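PDB 5HZD: 3' terminal uridylyl transferase from Trypanosoma brucei, which adds uridines from UTP to the 3' ends of guide RNAs, ribosomal RNAs and some mRNAs, and takes part in mitochondrial RNA editing. Local coordinates for residues A[88-93]-A[370-375]. Residues are numbered along the deposited sequence; the frame is centred on the assembly and turned at random.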
loop_
_atom_site.group_PDB
_atom_site.type_symbol
_atom_site.label_atom_id
_atom_site.label_comp_id
_atom_site.label_asym_id
_atom_site.label_seq_id
_atom_site.Cartn_x
_atom_site.Cartn_y
_atom_site.Cartn_z
ATOM N N ARG A 88 14.548 -1.884 -9.890
ATOM C CA ARG A 88 15.930 -2.252 -9.615
ATOM C C ARG A 88 16.084 -2.690 -8.165
ATOM O O ARG A 88 16.789 -3.679 -7.869
ATOM C CB ARG A 88 16.857 -1.099 -9.952
ATOM C CG ARG A 88 16.847 -0.822 -11.448
ATOM C CD ARG A 88 17.998 0.033 -11.928
ATOM N NE ARG A 88 17.823 1.416 -11.525
ATOM C CZ ARG A 88 17.126 2.321 -12.199
ATOM N NH1 ARG A 88 16.530 2.011 -13.357
ATOM N NH2 ARG A 88 17.037 3.558 -11.718
ATOM N N ALA A 89 15.445 -1.970 -7.233
ATOM C CA ALA A 89 15.505 -2.386 -5.838
ATOM C C ALA A 89 14.967 -3.796 -5.626
ATOM O O ALA A 89 15.522 -4.576 -4.848
ATOM C CB ALA A 89 14.752 -1.376 -4.930
ATOM N N ARG A 90 13.883 -4.132 -6.331
ATOM C CA ARG A 90 13.278 -5.458 -6.237
ATOM C C ARG A 90 14.277 -6.517 -6.696
ATOM O O ARG A 90 14.432 -7.537 -6.041
ATOM C CB ARG A 90 12.024 -5.545 -7.143
ATOM C CG ARG A 90 11.180 -6.814 -6.905
ATOM C CD ARG A 90 10.353 -7.193 -8.155
ATOM N NE ARG A 90 11.295 -7.418 -9.235
ATOM C CZ ARG A 90 11.961 -8.547 -9.390
ATOM N NH1 ARG A 90 11.720 -9.585 -8.566
ATOM N NH2 ARG A 90 12.872 -8.631 -10.351
ATOM N N ALA A 91 14.942 -6.280 -7.837
ATOM C CA ALA A 91 15.912 -7.248 -8.334
ATOM C C ALA A 91 17.064 -7.381 -7.366
ATOM O O ALA A 91 17.577 -8.499 -7.164
ATOM C CB ALA A 91 16.406 -6.852 -9.722
ATOM N N GLN A 92 17.477 -6.269 -6.761
ATOM C CA GLN A 92 18.545 -6.308 -5.740
ATOM C C GLN A 92 18.144 -7.169 -4.554
ATOM O O GLN A 92 18.895 -8.032 -4.103
ATOM C CB GLN A 92 18.908 -4.875 -5.302
ATOM C CG GLN A 92 19.574 -4.118 -6.434
ATOM C CD GLN A 92 19.460 -2.616 -6.334
ATOM O OE1 GLN A 92 19.192 -2.063 -5.247
ATOM N NE2 GLN A 92 19.710 -1.938 -7.440
ATOM N N LEU A 93 16.936 -6.949 -4.046
ATOM C CA LEU A 93 16.454 -7.742 -2.926
ATOM C C LEU A 93 16.365 -9.213 -3.304
ATOM O O LEU A 93 16.687 -10.083 -2.488
ATOM C CB LEU A 93 15.097 -7.220 -2.429
ATOM C CG LEU A 93 14.582 -7.983 -1.202
ATOM C CD1 LEU A 93 15.502 -7.878 0.030
ATOM C CD2 LEU A 93 13.172 -7.426 -0.837
ATOM N N ASP A 370 4.075 -9.859 -13.470
ATOM C CA ASP A 370 4.310 -8.455 -13.159
ATOM C C ASP A 370 5.003 -8.226 -11.819
ATOM O O ASP A 370 4.591 -7.375 -11.022
ATOM C CB ASP A 370 3.006 -7.650 -13.213
ATOM C CG ASP A 370 2.380 -7.635 -14.607
ATOM O OD1 ASP A 370 3.057 -8.017 -15.594
ATOM O OD2 ASP A 370 1.200 -7.225 -14.709
ATOM N N PHE A 371 6.087 -8.969 -11.578
ATOM C CA PHE A 371 6.929 -8.749 -10.408
ATOM C C PHE A 371 7.297 -7.274 -10.270
ATOM O O PHE A 371 7.249 -6.715 -9.154
ATOM C CB PHE A 371 8.218 -9.592 -10.533
ATOM C CG PHE A 371 7.972 -11.083 -10.644
ATOM C CD1 PHE A 371 7.795 -11.671 -11.887
ATOM C CD2 PHE A 371 7.957 -11.879 -9.515
ATOM C CE1 PHE A 371 7.571 -13.045 -12.000
ATOM C CE2 PHE A 371 7.743 -13.263 -9.629
ATOM C CZ PHE A 371 7.555 -13.827 -10.852
ATOM N N ASP A 372 7.653 -6.686 -11.419
ATOM C CA ASP A 372 7.931 -5.249 -11.548
ATOM C C ASP A 372 6.623 -4.603 -12.009
ATOM O O ASP A 372 6.163 -4.874 -13.123
ATOM C CB ASP A 372 9.015 -5.043 -12.593
ATOM C CG ASP A 372 10.405 -5.403 -12.078
ATOM O OD1 ASP A 372 10.635 -5.292 -10.842
ATOM O OD2 ASP A 372 11.252 -5.746 -12.920
ATOM N N PRO A 373 6.026 -3.745 -11.173
ATOM C CA PRO A 373 4.713 -3.152 -11.489
ATOM C C PRO A 373 4.774 -2.338 -12.762
ATOM O O PRO A 373 5.738 -1.590 -13.005
ATOM C CB PRO A 373 4.439 -2.261 -10.288
ATOM C CG PRO A 373 5.208 -2.963 -9.150
ATOM C CD PRO A 373 6.490 -3.351 -9.824
ATOM N N ARG A 374 3.758 -2.498 -13.604
ATOM C CA ARG A 374 3.698 -1.759 -14.860
ATOM C C ARG A 374 3.308 -0.299 -14.632
ATOM O O ARG A 374 2.391 0.005 -13.837
ATOM C CB ARG A 374 2.757 -2.466 -15.834
ATOM C CG ARG A 374 3.432 -3.716 -16.436
ATOM C CD ARG A 374 2.708 -4.251 -17.657
ATOM N NE ARG A 374 1.386 -4.729 -17.290
ATOM C CZ ARG A 374 0.307 -4.595 -18.047
ATOM N NH1 ARG A 374 0.389 -3.996 -19.234
ATOM N NH2 ARG A 374 -0.860 -5.066 -17.610
ATOM N N TYR A 375 4.014 0.580 -15.321
ATOM C CA TYR A 375 3.789 2.009 -15.195
ATOM C C TYR A 375 2.686 2.477 -16.153
ATOM O O TYR A 375 2.729 2.180 -17.354
ATOM C CB TYR A 375 5.101 2.779 -15.464
ATOM C CG TYR A 375 4.893 4.284 -15.456
ATOM C CD1 TYR A 375 4.802 4.980 -14.261
ATOM C CD2 TYR A 375 4.757 4.988 -16.652
ATOM C CE1 TYR A 375 4.561 6.368 -14.257
ATOM C CE2 TYR A 375 4.535 6.357 -16.671
ATOM C CZ TYR A 375 4.433 7.042 -15.452
ATOM O OH TYR A 375 4.192 8.416 -15.508
HETATM O O HOH W 1 13.550 -5.961 -11.585
#
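R90 lays its guanidinium against the CB of F371 and turns the NE edge of that group toward the carboxylate of D372. Of the F371 side chain it is the CB methylene that makes the contact, 3.7 Å above the guanidinium plane of R90 and offset toward its rim; the phenyl ring leads away from the arginine to meet the ring of F107. Next along the arginine side chain, R90 CD comes to 3.3 Å from the backbone oxygen F371 O. The charged link itself is a salt bridge made by one N-H: R90 NE gives a hydrogen bond of 2.7 Å to D372 OD1, short but bent, with 144° at the hydrogen. D372 OD1 is met from above the carboxylate, 49° out of its plane, so this is not the flat, two-pronged pairing of arginine with a carboxylate. A water takes the place of the second prong, accepting from R90 NH2 at 3.0 Å and donating to D372 OD2 at 2.7 Å. A bend at chi3 (59°) turns NE of R90 toward the aspartate, while NH1 reaches E94 and the carbonyl oxygen of V106.

In the fold, this fastens the loop between helices 336-349 and 385-409 onto helix 80-100 of the palm domain, next to the edge strand 105-109. P373 continues the attachment through its carbonyl oxygen, which H87 of the same helix holds by a hydrogen bond.

With three N-H-bearing nitrogens each given a partner and two carboxylates, D372 and E94, near it, the guanidinium should be restrained in its rotation by these bonds, and its positive charge is probably well balanced in this surface contact.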